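Local atomic coordinates of SLT domain-containing protein (Bdellovibrio bacteriovorus HD100, PDB entry 6TAB), a protein that probably cleaves peptidoglycan as a lysozyme-like hydrolase of altered substrate specificity, easing the predator's exit from its prey cell. Residues A[168-182]-A[193-207]. Sequence-based numbering, arbitrary orientation.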
# COMPACT_ATOMS: atom_id res chain seq x y z
N GLY A 168 -10.02 -8.11 2.78
CA GLY A 168 -9.97 -7.38 1.50
C GLY A 168 -8.58 -7.31 0.86
O GLY A 168 -7.64 -8.03 1.23
N LEU A 169 -8.48 -6.40 -0.12
CA LEU A 169 -7.33 -6.36 -1.04
C LEU A 169 -5.99 -6.24 -0.30
O LEU A 169 -4.99 -6.89 -0.68
CB LEU A 169 -7.49 -5.23 -2.06
CG LEU A 169 -8.60 -5.39 -3.10
CD1 LEU A 169 -8.60 -4.18 -4.01
CD2 LEU A 169 -8.47 -6.70 -3.88
N LEU A 170 -5.92 -5.33 0.71
CA LEU A 170 -4.67 -5.04 1.46
C LEU A 170 -4.67 -5.67 2.88
O LEU A 170 -3.78 -5.39 3.68
CB LEU A 170 -4.48 -3.51 1.52
CG LEU A 170 -4.10 -2.84 0.20
CD1 LEU A 170 -4.25 -1.33 0.30
CD2 LEU A 170 -2.69 -3.23 -0.23
N GLN A 171 -5.66 -6.53 3.17
CA GLN A 171 -5.68 -7.28 4.44
C GLN A 171 -5.61 -6.29 5.64
O GLN A 171 -4.77 -6.40 6.54
CB GLN A 171 -4.64 -8.40 4.45
CG GLN A 171 -5.02 -9.54 3.46
CD GLN A 171 -6.21 -10.34 3.95
OE1 GLN A 171 -6.07 -11.20 4.84
NE2 GLN A 171 -7.39 -10.07 3.40
N ILE A 172 -6.56 -5.36 5.64
CA ILE A 172 -6.76 -4.35 6.69
C ILE A 172 -7.83 -4.88 7.64
O ILE A 172 -8.72 -5.63 7.24
CB ILE A 172 -7.13 -2.98 6.07
CG1 ILE A 172 -5.95 -2.47 5.20
CG2 ILE A 172 -7.56 -1.95 7.13
CD1 ILE A 172 -6.29 -1.30 4.28
N SER A 173 -7.75 -4.48 8.91
CA SER A 173 -8.75 -4.85 9.92
C SER A 173 -9.53 -3.62 10.42
O SER A 173 -9.05 -2.48 10.31
CB SER A 173 -8.12 -5.63 11.08
OG SER A 173 -6.91 -5.06 11.53
N ILE A 174 -10.74 -3.86 10.93
CA ILE A 174 -11.65 -2.73 11.14
C ILE A 174 -11.18 -1.82 12.31
O ILE A 174 -11.26 -0.58 12.15
CB ILE A 174 -13.10 -3.18 11.30
CG1 ILE A 174 -14.07 -1.99 11.24
CG2 ILE A 174 -13.34 -4.02 12.55
CD1 ILE A 174 -15.51 -2.39 10.97
N GLU A 175 -10.70 -2.36 13.43
CA GLU A 175 -10.29 -1.50 14.57
C GLU A 175 -9.03 -0.71 14.16
O GLU A 175 -8.96 0.54 14.31
CB GLU A 175 -10.12 -2.34 15.85
CG GLU A 175 -9.78 -1.54 17.09
CD GLU A 175 -9.84 -2.32 18.39
OE1 GLU A 175 -9.07 -3.26 18.56
OE2 GLU A 175 -10.63 -1.93 19.25
N SER A 176 -7.99 -1.41 13.72
CA SER A 176 -6.74 -0.72 13.36
C SER A 176 -6.96 0.27 12.22
O SER A 176 -6.46 1.42 12.26
CB SER A 176 -5.61 -1.70 13.07
OG SER A 176 -5.90 -2.45 11.90
N GLY A 177 -7.75 -0.10 11.21
CA GLY A 177 -8.02 0.79 10.07
C GLY A 177 -8.77 2.06 10.47
O GLY A 177 -8.50 3.16 10.00
N ASN A 178 -9.80 1.90 11.30
CA ASN A 178 -10.64 3.05 11.65
C ASN A 178 -9.86 4.08 12.51
O ASN A 178 -10.18 5.27 12.46
CB ASN A 178 -11.96 2.61 12.29
CG ASN A 178 -13.05 2.26 11.29
OD1 ASN A 178 -12.90 2.53 10.08
ND2 ASN A 178 -14.14 1.67 11.78
N ALA A 179 -8.76 3.68 13.17
CA ALA A 179 -7.86 4.63 13.88
C ALA A 179 -7.13 5.59 12.91
O ALA A 179 -6.53 6.59 13.34
CB ALA A 179 -6.87 3.86 14.71
N TYR A 180 -7.12 5.28 11.60
CA TYR A 180 -6.54 6.17 10.56
C TYR A 180 -7.60 7.08 9.90
O TYR A 180 -7.31 7.83 8.96
CB TYR A 180 -5.85 5.37 9.45
CG TYR A 180 -4.62 4.62 9.88
CD1 TYR A 180 -4.71 3.36 10.44
CD2 TYR A 180 -3.34 5.15 9.73
CE1 TYR A 180 -3.60 2.65 10.86
CE2 TYR A 180 -2.21 4.46 10.16
CZ TYR A 180 -2.33 3.20 10.73
OH TYR A 180 -1.26 2.46 11.17
N GLY A 181 -8.88 6.96 10.31
CA GLY A 181 -9.95 7.79 9.77
C GLY A 181 -10.63 7.19 8.54
O GLY A 181 -11.27 7.90 7.79
N CYS A 182 -10.48 5.88 8.34
CA CYS A 182 -10.98 5.16 7.17
C CYS A 182 -12.52 5.14 7.14
O CYS A 182 -13.08 5.02 6.03
CB CYS A 182 -10.34 3.77 7.07
SG CYS A 182 -8.54 3.87 6.78
N PRO A 193 -13.55 -2.87 -2.69
CA PRO A 193 -12.17 -2.64 -3.07
C PRO A 193 -11.78 -1.14 -3.05
O PRO A 193 -10.61 -0.80 -2.74
CB PRO A 193 -12.06 -3.28 -4.46
CG PRO A 193 -13.46 -3.26 -4.99
CD PRO A 193 -14.33 -3.49 -3.78
N LEU A 194 -12.72 -0.26 -3.39
CA LEU A 194 -12.39 1.18 -3.44
C LEU A 194 -12.15 1.73 -2.02
O LEU A 194 -11.18 2.49 -1.79
CB LEU A 194 -13.50 1.94 -4.17
CG LEU A 194 -13.86 1.45 -5.58
CD1 LEU A 194 -14.82 2.45 -6.19
CD2 LEU A 194 -12.63 1.27 -6.48
N GLN A 195 -12.98 1.32 -1.05
CA GLN A 195 -12.77 1.77 0.36
C GLN A 195 -11.47 1.18 0.93
O GLN A 195 -10.74 1.85 1.67
CB GLN A 195 -13.96 1.38 1.25
CG GLN A 195 -15.27 2.10 0.91
CD GLN A 195 -16.35 1.80 1.93
OE1 GLN A 195 -16.23 2.13 3.12
NE2 GLN A 195 -17.42 1.15 1.48
N ASN A 196 -11.18 -0.08 0.59
CA ASN A 196 -9.96 -0.75 1.04
C ASN A 196 -8.71 -0.01 0.53
O ASN A 196 -7.76 0.27 1.31
CB ASN A 196 -10.02 -2.23 0.68
CG ASN A 196 -9.02 -3.12 1.39
OD1 ASN A 196 -7.85 -3.15 1.00
ND2 ASN A 196 -9.49 -3.85 2.40
N LEU A 197 -8.68 0.29 -0.78
CA LEU A 197 -7.53 0.99 -1.39
C LEU A 197 -7.37 2.41 -0.79
O LEU A 197 -6.23 2.86 -0.52
CB LEU A 197 -7.64 1.01 -2.91
CG LEU A 197 -7.48 -0.34 -3.59
CD1 LEU A 197 -7.90 -0.26 -5.05
CD2 LEU A 197 -6.05 -0.90 -3.46
N SER A 198 -8.48 3.12 -0.58
CA SER A 198 -8.41 4.48 0.05
C SER A 198 -7.82 4.39 1.47
O SER A 198 -6.99 5.27 1.86
CB SER A 198 -9.76 5.17 0.09
OG SER A 198 -10.12 5.64 -1.21
N CYS A 199 -8.20 3.36 2.25
CA CYS A 199 -7.59 3.16 3.58
C CYS A 199 -6.09 2.90 3.48
O CYS A 199 -5.30 3.48 4.28
CB CYS A 199 -8.31 2.04 4.34
SG CYS A 199 -7.87 1.97 6.12
N GLY A 200 -5.65 2.09 2.51
CA GLY A 200 -4.21 1.89 2.32
C GLY A 200 -3.45 3.20 2.08
O GLY A 200 -2.34 3.39 2.61
N ILE A 201 -4.05 4.08 1.27
CA ILE A 201 -3.46 5.41 1.03
C ILE A 201 -3.33 6.19 2.36
O ILE A 201 -2.27 6.81 2.61
CB ILE A 201 -4.22 6.20 -0.06
CG1 ILE A 201 -4.12 5.51 -1.43
CG2 ILE A 201 -3.70 7.61 -0.12
CD1 ILE A 201 -5.13 5.97 -2.46
N ARG A 202 -4.38 6.21 3.19
CA ARG A 202 -4.32 6.91 4.49
C ARG A 202 -3.18 6.35 5.36
O ARG A 202 -2.50 7.14 6.07
CB ARG A 202 -5.65 6.82 5.26
CG ARG A 202 -6.82 7.57 4.64
CD ARG A 202 -8.09 7.41 5.48
NE ARG A 202 -9.24 8.16 4.99
CZ ARG A 202 -9.59 9.39 5.36
NH1 ARG A 202 -8.80 10.12 6.15
NH2 ARG A 202 -10.74 9.90 4.93
N ILE A 203 -2.97 5.04 5.41
CA ILE A 203 -1.94 4.41 6.25
C ILE A 203 -0.54 4.82 5.78
O ILE A 203 0.31 5.28 6.58
CB ILE A 203 -2.13 2.88 6.30
CG1 ILE A 203 -3.47 2.49 6.96
CG2 ILE A 203 -0.95 2.21 6.99
CD1 ILE A 203 -3.86 1.01 6.76
N LEU A 204 -0.30 4.76 4.44
CA LEU A 204 0.98 5.22 3.86
C LEU A 204 1.18 6.73 4.10
O LEU A 204 2.31 7.19 4.39
CB LEU A 204 1.04 4.88 2.37
CG LEU A 204 1.12 3.39 2.02
CD1 LEU A 204 0.89 3.16 0.53
CD2 LEU A 204 2.48 2.78 2.42
N ASP A 205 0.12 7.53 3.91
CA ASP A 205 0.21 8.99 4.08
C ASP A 205 0.69 9.35 5.50
O ASP A 205 1.45 10.33 5.68
CB ASP A 205 -1.12 9.69 3.76
CG ASP A 205 -1.05 11.20 3.72
OD1 ASP A 205 -0.56 11.73 2.68
OD2 ASP A 205 -1.51 11.86 4.70
N ARG A 206 0.28 8.62 6.50
CA ARG A 206 0.72 8.87 7.85
C ARG A 206 2.17 8.45 8.05
O ARG A 206 2.98 9.26 8.44
CB ARG A 206 -0.14 8.12 8.88
CG ARG A 206 0.30 8.48 10.32
CD ARG A 206 -0.09 7.56 11.42
NE ARG A 206 -1.47 7.66 11.75
CZ ARG A 206 -2.12 6.90 12.66
NH1 ARG A 206 -1.54 5.91 13.39
NH2 ARG A 206 -3.40 7.10 12.80
N TRP A 207 2.51 7.18 7.77
CA TRP A 207 3.84 6.66 8.18
C TRP A 207 4.99 7.05 7.24
O TRP A 207 6.11 7.30 7.73
CB TRP A 207 3.82 5.16 8.43
CG TRP A 207 2.89 4.73 9.52
CD1 TRP A 207 1.86 3.85 9.39
CD2 TRP A 207 2.94 5.10 10.89
NE1 TRP A 207 1.27 3.64 10.59
CE2 TRP A 207 1.88 4.42 11.54
CE3 TRP A 207 3.75 5.95 11.65
CZ2 TRP A 207 1.64 4.50 12.90
CZ3 TRP A 207 3.49 6.05 13.00
CH2 TRP A 207 2.44 5.36 13.62
O HOH W 1 -6.13 10.07 7.25
O HOH W 2 -11.36 3.90 3.60
O HOH W 3 -14.37 4.07 3.81
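Trp-207 NE1 donates to Tyr-180 OH at 2.9 Å, close to the indole plane, near one end of a helix-on-loop contact in this lysozyme-like SLT domain. Helix 193-211 packs here against the loop and short helix that follow strand 163-167. The Tyr-180 ring is sandwiched. Ile-203 CG1 makes a CH-pi contact 3.6 Å from the centroid of the Tyr-180 ring, almost on the normal. Over the opposite face the Arg-206 guanidinium lies flat, with the planes 24° apart. Arg-206 reaches that face because its chain bends at chi3 (-74°). Held on both faces and at the hydroxyl, the ring probably has little freedom to rotate.

At the other end, Leu-170 N bonds to Asn-196 OD1 at 2.9 Å. Asn-196 ND2 bonds to Leu-190 O, so both ends of this buried amide are used. Leu-169 CD1 rests on Pro-193 CB, and Trp-90 of helix 87-101 touches both residues. Leu-170 CD1 packs directly on the helix backbone, 3.8 Å from Gly-200 CA. Ile-172 CD1 touches Cys-199 CB and Ile-203 CD1.

The Cys-182 to Cys-199 disulfide (chi3 81°) ties the two segments covalently. Beside it, Gly-181 O sits over the Arg-202 guanidinium face, while a water joins Arg-202 NH1 to Tyr-180 O.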